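Local coordinates for protein 6-phosphogluconolactonase (Trypanosoma cruzi, PDB 6VYE) that probably hydrolyses 6-phosphogluconolactone to 6-phosphogluconate, the second step of the oxidative pentose phosphate pathway, at residues P13-C18 / F259-E264; A156-F161 / H188-V193; F81-L86 / E93-M98. One frame throughout, in Å; residues are numbered along the deposited sequence.

Contact 1 of 3, residues P13-C18 / F259-E264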
loop_
_atom_site.group_PDB
_atom_site.type_symbol
_atom_site.label_atom_id
_atom_site.label_comp_id
_atom_site.label_asym_id
_atom_site.label_seq_id
_atom_site.Cartn_x
_atom_site.Cartn_y
_atom_site.Cartn_z
ATOM N N PRO A 13 -5.708 6.821 -14.850
ATOM C CA PRO A 13 -4.712 7.245 -13.878
ATOM C C PRO A 13 -3.634 8.093 -14.564
ATOM O O PRO A 13 -3.497 8.037 -15.774
ATOM C CB PRO A 13 -4.129 5.929 -13.381
ATOM C CG PRO A 13 -4.273 5.015 -14.577
ATOM C CD PRO A 13 -5.634 5.379 -15.137
ATOM N N LYS A 14 -2.935 8.891 -13.762
ATOM C CA LYS A 14 -1.704 9.598 -14.161
ATOM C C LYS A 14 -0.641 8.519 -14.327
ATOM O O LYS A 14 -0.429 7.742 -13.367
ATOM C CB LYS A 14 -1.395 10.649 -13.086
ATOM C CG LYS A 14 -0.076 11.388 -13.227
ATOM C CD LYS A 14 -0.097 12.383 -14.363
ATOM C CE LYS A 14 1.222 13.096 -14.541
ATOM N NZ LYS A 14 1.397 13.521 -15.953
ATOM N N ILE A 15 -0.080 8.372 -15.514
ATOM C CA ILE A 15 0.954 7.322 -15.756
ATOM C C ILE A 15 2.288 8.048 -15.894
ATOM O O ILE A 15 2.341 8.979 -16.653
ATOM C CB ILE A 15 0.582 6.398 -16.945
ATOM C CG1 ILE A 15 -0.686 5.595 -16.615
ATOM C CG2 ILE A 15 1.732 5.470 -17.317
ATOM C CD1 ILE A 15 -1.299 4.832 -17.769
ATOM N N ILE A 16 3.272 7.704 -15.072
ATOM C CA ILE A 16 4.669 8.185 -15.226
ATOM C C ILE A 16 5.566 6.977 -15.538
ATOM O O ILE A 16 5.656 6.025 -14.731
ATOM C CB ILE A 16 5.140 8.964 -13.987
ATOM C CG1 ILE A 16 4.139 10.044 -13.577
ATOM C CG2 ILE A 16 6.528 9.548 -14.241
ATOM C CD1 ILE A 16 4.418 10.637 -12.201
ATOM N N VAL A 17 6.180 6.994 -16.708
ATOM C CA VAL A 17 7.111 5.941 -17.189
ATOM C C VAL A 17 8.534 6.461 -16.985
ATOM O O VAL A 17 8.855 7.466 -17.576
ATOM C CB VAL A 17 6.812 5.613 -18.664
ATOM C CG1 VAL A 17 7.727 4.538 -19.199
ATOM C CG2 VAL A 17 5.359 5.228 -18.849
ATOM N N CYS A 18 9.344 5.786 -16.186
ATOM C CA CYS A 18 10.768 6.135 -15.933
ATOM C C CYS A 18 11.692 5.269 -16.803
ATOM O O CYS A 18 11.430 4.031 -16.924
ATOM C CB CYS A 18 11.102 5.952 -14.456
ATOM S SG CYS A 18 9.788 6.585 -13.382
ATOM N N PHE A 259 0.201 5.799 -11.402
ATOM C CA PHE A 259 1.002 4.589 -11.723
ATOM C C PHE A 259 2.397 5.061 -12.150
ATOM O O PHE A 259 2.524 5.906 -13.073
ATOM C CB PHE A 259 0.344 3.745 -12.826
ATOM C CG PHE A 259 -0.877 2.945 -12.439
ATOM C CD1 PHE A 259 -1.372 1.982 -13.302
ATOM C CD2 PHE A 259 -1.582 3.199 -11.274
ATOM C CE1 PHE A 259 -2.505 1.254 -12.992
ATOM C CE2 PHE A 259 -2.699 2.445 -10.944
ATOM C CZ PHE A 259 -3.157 1.467 -11.798
ATOM N N ILE A 260 3.420 4.592 -11.440
ATOM C CA ILE A 260 4.841 4.918 -11.720
ATOM C C ILE A 260 5.469 3.622 -12.229
ATOM O O ILE A 260 5.497 2.622 -11.490
ATOM C CB ILE A 260 5.514 5.538 -10.468
ATOM C CG1 ILE A 260 4.682 6.694 -9.903
ATOM C CG2 ILE A 260 6.957 5.949 -10.741
ATOM C CD1 ILE A 260 5.327 7.380 -8.692
ATOM N N LEU A 261 5.879 3.627 -13.492
ATOM C CA LEU A 261 6.293 2.423 -14.254
ATOM C C LEU A 261 7.723 2.577 -14.791
ATOM O O LEU A 261 8.173 3.728 -15.029
ATOM C CB LEU A 261 5.313 2.262 -15.413
ATOM C CG LEU A 261 3.838 2.304 -15.036
ATOM C CD1 LEU A 261 2.979 2.141 -16.279
ATOM C CD2 LEU A 261 3.514 1.208 -14.031
ATOM N N ASP A 262 8.387 1.452 -15.052
ATOM C CA ASP A 262 9.618 1.399 -15.879
ATOM C C ASP A 262 9.186 1.207 -17.341
ATOM O O ASP A 262 7.982 0.964 -17.583
ATOM C CB ASP A 262 10.603 0.345 -15.349
ATOM C CG ASP A 262 10.287 -1.100 -15.706
ATOM O OD1 ASP A 262 9.084 -1.439 -15.872
ATOM O OD2 ASP A 262 11.247 -1.886 -15.816
ATOM N N LYS A 263 10.134 1.327 -18.273
ATOM C CA LYS A 263 9.928 1.186 -19.742
ATOM C C LYS A 263 9.415 -0.224 -20.037
ATOM O O LYS A 263 8.447 -0.345 -20.773
ATOM C CB LYS A 263 11.231 1.436 -20.505
ATOM C CG LYS A 263 11.752 2.862 -20.464
ATOM C CD LYS A 263 10.959 3.808 -21.340
ATOM C CE LYS A 263 11.638 5.147 -21.533
ATOM N NZ LYS A 263 10.744 6.257 -21.118
ATOM N N GLU A 264 10.041 -1.247 -19.456
ATOM C CA GLU A 264 9.798 -2.673 -19.789
ATOM C C GLU A 264 8.338 -3.040 -19.459
ATOM O O GLU A 264 7.725 -3.761 -20.266
ATOM C CB GLU A 264 10.822 -3.551 -19.084
ATOM C CG GLU A 264 12.200 -3.476 -19.719
ATOM C CD GLU A 264 12.338 -4.116 -21.105
ATOM O OE1 GLU A 264 11.759 -5.195 -21.334
ATOM O OE2 GLU A 264 13.015 -3.537 -21.971
#
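Two parallel neighbours at one border of the central mixed sheet meet here: Ile15 to Cys18 of edge strand 14-18 run beside Phe259 to Asp262 of strand 256-262. The axes of the two short segments come within 4.5 Å and cross at 24°. Four backbone hydrogen bonds join them. Phe259 N donates to Lys14 O, and Ile16 N donates to Phe259 O at 2.8 Å. Leu261 N then reaches Ile16 O, and Cys18 N reaches Leu261 O at 2.6 Å. Phe259 and Leu261 thus each use both N and O on Lys14, Ile16 and Cys18, the regular pattern of a parallel pair. CA-H groups of Ile15 and Val17 lean on the same carbonyls, Phe259 O and Leu261 O.

The pairing brings the first strand of the fold next to its last, across 240 intervening residues, as in an open alpha/beta sheet of Rossmann type. Helices cover both faces. On the face of Ile15, Val17, Phe259 and Leu261, helix 230-237 packs on Phe259 and Leu261. The CG2 branch of Ile15 lies anti to its N (chi1 -65° for CG1) and touches Leu261 CD1 at 3.7 Å. Pro13 CB sits over one face of the Phe259 ring, 4.3 Å from CD2. On the other face, Cys18 SG meets the CG2 methyl of Ile260 at 3.9 Å, and Val27 of helix 24-38 touches both residues.

Beyond Asp262, the Lys263 chain bends at chi2 (-74°) and folds back across Val17 at about a right angle. Its CD lies 3.9 Å from Val17 CG1. Asp262 turns its carboxylate the other way: OD1 accepts from the backbone N of Ile265 and of Gly226, tying Asp262 to the residues after it and to the loop after strand 219-224.

Contact 2 of 3, residues A156-F161 / H188-V193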
loop_
_atom_site.group_PDB
_atom_site.type_symbol
_atom_site.label_atom_id
_atom_site.label_comp_id
_atom_site.label_asym_id
_atom_site.label_seq_id
_atom_site.Cartn_x
_atom_site.Cartn_y
_atom_site.Cartn_z
ATOM N N ALA A 156 -21.194 0.866 6.770
ATOM C CA ALA A 156 -19.744 0.724 7.056
ATOM C C ALA A 156 -19.088 2.107 7.143
ATOM O O ALA A 156 -19.356 2.963 6.271
ATOM C CB ALA A 156 -19.063 -0.132 6.007
ATOM N N GLU A 157 -18.259 2.309 8.168
ATOM C CA GLU A 157 -17.472 3.553 8.352
ATOM C C GLU A 157 -15.998 3.222 8.088
ATOM O O GLU A 157 -15.447 2.276 8.647
ATOM C CB GLU A 157 -17.740 4.162 9.725
ATOM C CG GLU A 157 -18.292 5.564 9.629
ATOM C CD GLU A 157 -19.010 6.072 10.860
ATOM O OE1 GLU A 157 -20.066 5.505 11.194
ATOM O OE2 GLU A 157 -18.515 7.044 11.461
ATOM N N ILE A 158 -15.394 3.982 7.202
ATOM C CA ILE A 158 -14.061 3.664 6.649
ATOM C C ILE A 158 -13.170 4.849 6.999
ATOM O O ILE A 158 -13.589 6.005 6.936
ATOM C CB ILE A 158 -14.198 3.355 5.137
ATOM C CG1 ILE A 158 -15.122 2.157 4.901
ATOM C CG2 ILE A 158 -12.854 3.120 4.470
ATOM C CD1 ILE A 158 -14.594 0.861 5.478
ATOM N N PRO A 159 -11.931 4.586 7.453
ATOM C CA PRO A 159 -10.928 5.633 7.535
ATOM C C PRO A 159 -10.553 6.038 6.107
ATOM O O PRO A 159 -10.596 5.231 5.208
ATOM C CB PRO A 159 -9.784 4.987 8.318
ATOM C CG PRO A 159 -9.916 3.521 7.976
ATOM C CD PRO A 159 -11.407 3.263 7.809
ATOM N N VAL A 160 -10.247 7.315 5.930
ATOM C CA VAL A 160 -9.878 7.905 4.625
ATOM C C VAL A 160 -8.399 8.246 4.735
ATOM O O VAL A 160 -8.058 9.158 5.476
ATOM C CB VAL A 160 -10.772 9.103 4.271
ATOM C CG1 VAL A 160 -10.297 9.837 3.026
ATOM C CG2 VAL A 160 -12.210 8.654 4.076
ATOM N N PHE A 161 -7.556 7.418 4.136
ATOM C CA PHE A 161 -6.085 7.639 4.059
ATOM C C PHE A 161 -5.805 8.780 3.078
ATOM O O PHE A 161 -6.513 8.934 2.070
ATOM C CB PHE A 161 -5.370 6.348 3.690
ATOM C CG PHE A 161 -5.109 5.430 4.857
ATOM C CD1 PHE A 161 -3.984 5.584 5.629
ATOM C CD2 PHE A 161 -5.993 4.415 5.184
ATOM C CE1 PHE A 161 -3.713 4.699 6.651
ATOM C CE2 PHE A 161 -5.740 3.548 6.224
ATOM C CZ PHE A 161 -4.634 3.732 7.002
ATOM N N HIS A 188 -16.702 -3.993 3.352
ATOM C CA HIS A 188 -17.248 -3.400 4.607
ATOM C C HIS A 188 -16.124 -3.107 5.611
ATOM O O HIS A 188 -16.023 -1.940 6.026
ATOM C CB HIS A 188 -18.444 -4.240 5.066
ATOM C CG HIS A 188 -19.538 -4.135 4.050
ATOM N ND1 HIS A 188 -20.304 -2.977 3.908
ATOM C CD2 HIS A 188 -19.907 -4.960 3.041
ATOM C CE1 HIS A 188 -21.141 -3.133 2.898
ATOM N NE2 HIS A 188 -20.917 -4.343 2.350
ATOM N N ARG A 189 -15.252 -4.075 5.896
ATOM C CA ARG A 189 -14.122 -3.936 6.850
ATOM C C ARG A 189 -13.000 -3.091 6.208
ATOM O O ARG A 189 -12.743 -3.247 5.002
ATOM C CB ARG A 189 -13.546 -5.310 7.218
ATOM C CG ARG A 189 -14.514 -6.375 7.709
ATOM C CD ARG A 189 -15.510 -5.955 8.763
ATOM N NE ARG A 189 -15.022 -4.903 9.640
ATOM C CZ ARG A 189 -15.806 -4.083 10.345
ATOM N NH1 ARG A 189 -17.127 -4.206 10.304
ATOM N NH2 ARG A 189 -15.264 -3.137 11.102
ATOM N N ALA A 190 -12.326 -2.240 6.984
ATOM C CA ALA A 190 -11.193 -1.405 6.510
ATOM C C ALA A 190 -9.929 -2.262 6.377
ATOM O O ALA A 190 -9.064 -1.898 5.561
ATOM C CB ALA A 190 -10.961 -0.271 7.462
ATOM N N VAL A 191 -9.808 -3.316 7.205
ATOM C CA VAL A 191 -8.620 -4.213 7.350
ATOM C C VAL A 191 -9.106 -5.669 7.359
ATOM O O VAL A 191 -10.165 -5.957 7.916
ATOM C CB VAL A 191 -7.845 -3.930 8.646
ATOM C CG1 VAL A 191 -6.472 -4.587 8.605
ATOM C CG2 VAL A 191 -7.744 -2.438 8.966
ATOM N N SER A 192 -8.364 -6.557 6.732
ATOM C CA SER A 192 -8.686 -7.991 6.677
ATOM C C SER A 192 -7.376 -8.779 6.627
ATOM O O SER A 192 -6.330 -8.267 7.100
ATOM C CB SER A 192 -9.579 -8.259 5.484
ATOM O OG SER A 192 -10.099 -9.568 5.553
ATOM N N VAL A 193 -7.413 -9.984 6.068
ATOM C CA VAL A 193 -6.252 -10.910 6.174
ATOM C C VAL A 193 -6.088 -11.597 4.826
ATOM O O VAL A 193 -7.025 -11.594 4.024
ATOM C CB VAL A 193 -6.441 -11.919 7.317
ATOM C CG1 VAL A 193 -6.583 -11.239 8.666
ATOM C CG2 VAL A 193 -7.624 -12.834 7.070
#
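The His188 imidazole meets Ala156 at its edge: Ala156 CB lies near the ring plane, 3.7 Å from ND1. The same methyl also touches the backbone, 3.5 Å from His188 O. Ala156 is poorly ordered, next to the unmodelled residues 154-155, so this end of the contact is less certain than the rest.

Farther along, the puckered ring of Pro159 turns CD toward the Ala190 methyl, with CD to CB at 3.6 Å, and CG stands slightly farther from the same methyl.

Ile158 fills the middle. CG1 lies anti to the carbonyl carbon, and a turn at chi2 (-64°) carries CD1 across to the other segment. There CD1 is 3.2 Å from His188 O, a tight approach of a methyl to a carbonyl oxygen. Ala190 N and CB lie beyond it, CB at 4.3 Å.

The contact joins the chain just before strand 163-167 to the turn that leads into edge strand 191-194. Ile158 belongs to a weakly bonded two-stranded antiparallel pair with 149-150 and bonds there with Gln149. Helix 128-146 bridges the two sides: Ile142 packs on Pro159, and Glu139 takes a salt bridge from Arg189 NH2 and hydrogen bonds from Ala190 N and Val191 N.

No hydrogen bond crosses between 156-161 and 188-193. Only van der Waals contacts join them, several of them methyl against carbonyl oxygen or ring nitrogen. Polar groups of residues 188-191 bond instead to Glu139, Glu186, Thr210 and Thr213, so the directional bonding of this turn is made with other partners.

Contact 3 of 3, residues F81-L86 / E93-M98. With PO4 (phosphate ion), chain D.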
loop_
_atom_site.group_PDB
_atom_site.type_symbol
_atom_site.label_atom_id
_atom_site.label_comp_id
_atom_site.label_asym_id
_atom_site.label_seq_id
_atom_site.Cartn_x
_atom_site.Cartn_y
_atom_site.Cartn_z
ATOM N N PHE A 81 0.777 0.858 7.792
ATOM C CA PHE A 81 1.187 -0.225 6.868
ATOM C C PHE A 81 -0.038 -0.708 6.113
ATOM O O PHE A 81 -1.076 -0.925 6.758
ATOM C CB PHE A 81 1.911 -1.322 7.641
ATOM C CG PHE A 81 3.231 -0.838 8.165
ATOM C CD1 PHE A 81 4.386 -1.003 7.416
ATOM C CD2 PHE A 81 3.281 -0.100 9.337
ATOM C CE1 PHE A 81 5.594 -0.514 7.885
ATOM C CE2 PHE A 81 4.486 0.434 9.776
ATOM C CZ PHE A 81 5.642 0.202 9.055
ATOM N N GLY A 82 0.096 -0.786 4.790
ATOM C CA GLY A 82 -0.948 -1.342 3.916
ATOM C C GLY A 82 -1.084 -2.829 4.159
ATOM O O GLY A 82 -2.138 -3.358 3.939
ATOM N N ASP A 83 0.019 -3.474 4.524
ATOM C CA ASP A 83 0.041 -4.881 4.970
ATOM C C ASP A 83 1.266 -5.120 5.854
ATOM O O ASP A 83 2.230 -4.287 5.881
ATOM C CB ASP A 83 -0.016 -5.864 3.790
ATOM C CG ASP A 83 1.228 -5.913 2.937
ATOM O OD1 ASP A 83 1.940 -4.877 2.863
ATOM O OD2 ASP A 83 1.466 -6.992 2.332
ATOM N N GLU A 84 1.198 -6.247 6.550
ATOM C CA GLU A 84 2.273 -6.730 7.434
ATOM C C GLU A 84 2.197 -8.254 7.480
ATOM O O GLU A 84 1.079 -8.775 7.595
ATOM C CB GLU A 84 2.121 -6.153 8.843
ATOM C CG GLU A 84 3.297 -6.507 9.741
ATOM C CD GLU A 84 4.654 -6.096 9.165
ATOM O OE1 GLU A 84 5.167 -6.813 8.234
ATOM O OE2 GLU A 84 5.183 -5.062 9.619
ATOM N N ARG A 85 3.358 -8.896 7.450
ATOM C CA ARG A 85 3.541 -10.348 7.687
ATOM C C ARG A 85 3.463 -10.588 9.189
ATOM O O ARG A 85 4.065 -9.797 9.937
ATOM C CB ARG A 85 4.878 -10.806 7.116
ATOM C CG ARG A 85 4.888 -10.817 5.599
ATOM C CD ARG A 85 5.047 -9.429 5.002
ATOM N NE ARG A 85 5.414 -9.520 3.597
ATOM C CZ ARG A 85 6.627 -9.827 3.140
ATOM N NH1 ARG A 85 7.638 -10.062 3.968
ATOM N NH2 ARG A 85 6.819 -9.908 1.843
ATOM N N LEU A 86 2.713 -11.600 9.613
ATOM C CA LEU A 86 2.634 -12.010 11.036
ATOM C C LEU A 86 3.867 -12.855 11.333
ATOM O O LEU A 86 3.785 -14.097 11.389
ATOM C CB LEU A 86 1.299 -12.704 11.295
ATOM C CG LEU A 86 0.148 -11.701 11.337
ATOM C CD1 LEU A 86 -1.212 -12.341 11.071
ATOM C CD2 LEU A 86 0.160 -10.969 12.669
ATOM N N GLU A 93 11.422 -10.689 7.303
ATOM C CA GLU A 93 10.145 -10.653 6.532
ATOM C C GLU A 93 9.170 -9.595 7.081
ATOM O O GLU A 93 8.041 -9.530 6.547
ATOM C CB GLU A 93 9.500 -12.040 6.520
ATOM C CG GLU A 93 10.053 -12.944 5.423
ATOM C CD GLU A 93 10.008 -14.441 5.720
ATOM O OE1 GLU A 93 9.121 -14.862 6.499
ATOM O OE2 GLU A 93 10.862 -15.198 5.156
ATOM N N SER A 94 9.562 -8.800 8.091
ATOM C CA SER A 94 8.723 -7.719 8.680
ATOM C C SER A 94 8.793 -6.457 7.804
ATOM O O SER A 94 9.905 -5.950 7.600
ATOM C CB SER A 94 9.125 -7.428 10.096
ATOM O OG SER A 94 8.499 -6.238 10.586
ATOM N N ASN A 95 7.658 -5.942 7.319
ATOM C CA ASN A 95 7.601 -4.630 6.610
ATOM C C ASN A 95 8.004 -3.507 7.583
ATOM O O ASN A 95 8.733 -2.565 7.191
ATOM C CB ASN A 95 6.213 -4.382 6.012
ATOM C CG ASN A 95 5.891 -5.318 4.856
ATOM O OD1 ASN A 95 6.782 -5.826 4.204
ATOM N ND2 ASN A 95 4.622 -5.542 4.574
ATOM N N TYR A 96 7.587 -3.607 8.837
ATOM C CA TYR A 96 7.942 -2.609 9.881
ATOM C C TYR A 96 9.473 -2.587 10.082
ATOM O O TYR A 96 10.077 -1.479 10.058
ATOM C CB TYR A 96 7.175 -2.855 11.172
ATOM C CG TYR A 96 7.657 -1.952 12.267
ATOM C CD1 TYR A 96 7.630 -0.580 12.084
ATOM C CD2 TYR A 96 8.221 -2.446 13.431
ATOM C CE1 TYR A 96 8.118 0.281 13.044
ATOM C CE2 TYR A 96 8.711 -1.592 14.411
ATOM C CZ TYR A 96 8.645 -0.224 14.214
ATOM O OH TYR A 96 9.112 0.662 15.132
ATOM N N ASN A 97 10.109 -3.759 10.183
ATOM C CA ASN A 97 11.586 -3.866 10.370
ATOM C C ASN A 97 12.320 -3.119 9.243
ATOM O O ASN A 97 13.277 -2.314 9.544
ATOM C CB ASN A 97 12.039 -5.325 10.440
ATOM C CG ASN A 97 13.535 -5.456 10.631
ATOM O OD1 ASN A 97 14.064 -4.973 11.621
ATOM N ND2 ASN A 97 14.214 -6.079 9.686
ATOM N N MET A 98 11.897 -3.330 7.994
ATOM C CA MET A 98 12.535 -2.710 6.801
ATOM C C MET A 98 12.320 -1.181 6.827
ATOM O O MET A 98 13.297 -0.427 6.635
ATOM C CB MET A 98 11.974 -3.334 5.513
ATOM C CG MET A 98 12.488 -2.690 4.233
ATOM S SD MET A 98 11.570 -1.172 3.667
ATOM C CE MET A 98 10.211 -1.894 2.746
HETATM P P PO4 D . 4.298 -10.232 -1.173
HETATM O O1 PO4 D . 2.937 -9.574 -0.802
HETATM O O2 PO4 D . 5.288 -9.167 -1.519
HETATM O O3 PO4 D . 4.167 -11.117 -2.389
HETATM O O4 PO4 D . 4.756 -11.080 0.008
HETATM O O HOH W 1 6.254 -5.752 12.318
#
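Hydrogen bonds dominate, and the Glu84 carboxylate forms two of them with the start of helix 95-104. Its OE1 accepts from Asn95 N at 2.8 Å and its OE2 from Tyr96 N at 2.9 Å, both on syn lone pairs. OE1 also takes Arg85 N on its anti lone pair. A bend at chi2 (55°) curls the Glu84 chain so that the carboxylate reaches the helix end. A water links OE2 to Ser94 OG. Ser94 is the N-cap, with OG accepting from Asn97 N. Two helix-start N-H groups and the helix dipole would probably favour a charged Glu84.

The Asn95 side chain adds a second donor. Its ND2 gives a straight bond to Asp83 O at 3.0 Å; the acceptor lies in the amide plane, but the donor stands above the carbonyl plane. The Asp83 carboxylate has its own partner, Ser176.

Arg85 brings a guanidinium group. NH1 donates to Glu93 O at 2.7 Å, nearly in the guanidinium plane, and Asn95 OD1 lies over one face of the group. NH2 binds O4 of a phosphate ion at 3.0 Å. Arg206 and His173 hold the same ion, which probably came from the crystallisation liquor.

Apolar contact is confined to Phe81. Its CZ meets the edge of the Tyr96 ring, 3.7 Å from CD1, with the planes at 88°. Phe81 CD1 also touches Asn95 CB at 4.1 Å.

Strand end, short connection and capped helix form the beta-alpha junction after strand 77-85 of this Rossmann-like fold. The phosphate held by two arginines and a histidine is consistent with a site for the substrate's phosphate group, as expected of 6-phosphogluconolactonases.

In the fold
All three contacts reach the same mixed eight-stranded sheet. Contact 1 lies at one border, where strand 14-18 is outermost. Contact 2 involves the turn into strand 191-194, the outermost strand at the other border. Contact 3 lies at the end of strand 77-85, between those borders. Contact 1 is on the opposite side of the chain's centre from the other two, with its centre about 28 Å from that of contact 2 and about 25 Å from that of contact 3. Contacts 2 and 3 come within about 6 Å at their nearest atoms. Along the chain, contact 3 closes before contact 2 opens, and contact 1 encloses both. It thus joins strands near the two ends of the chain, far from the bound phosphate.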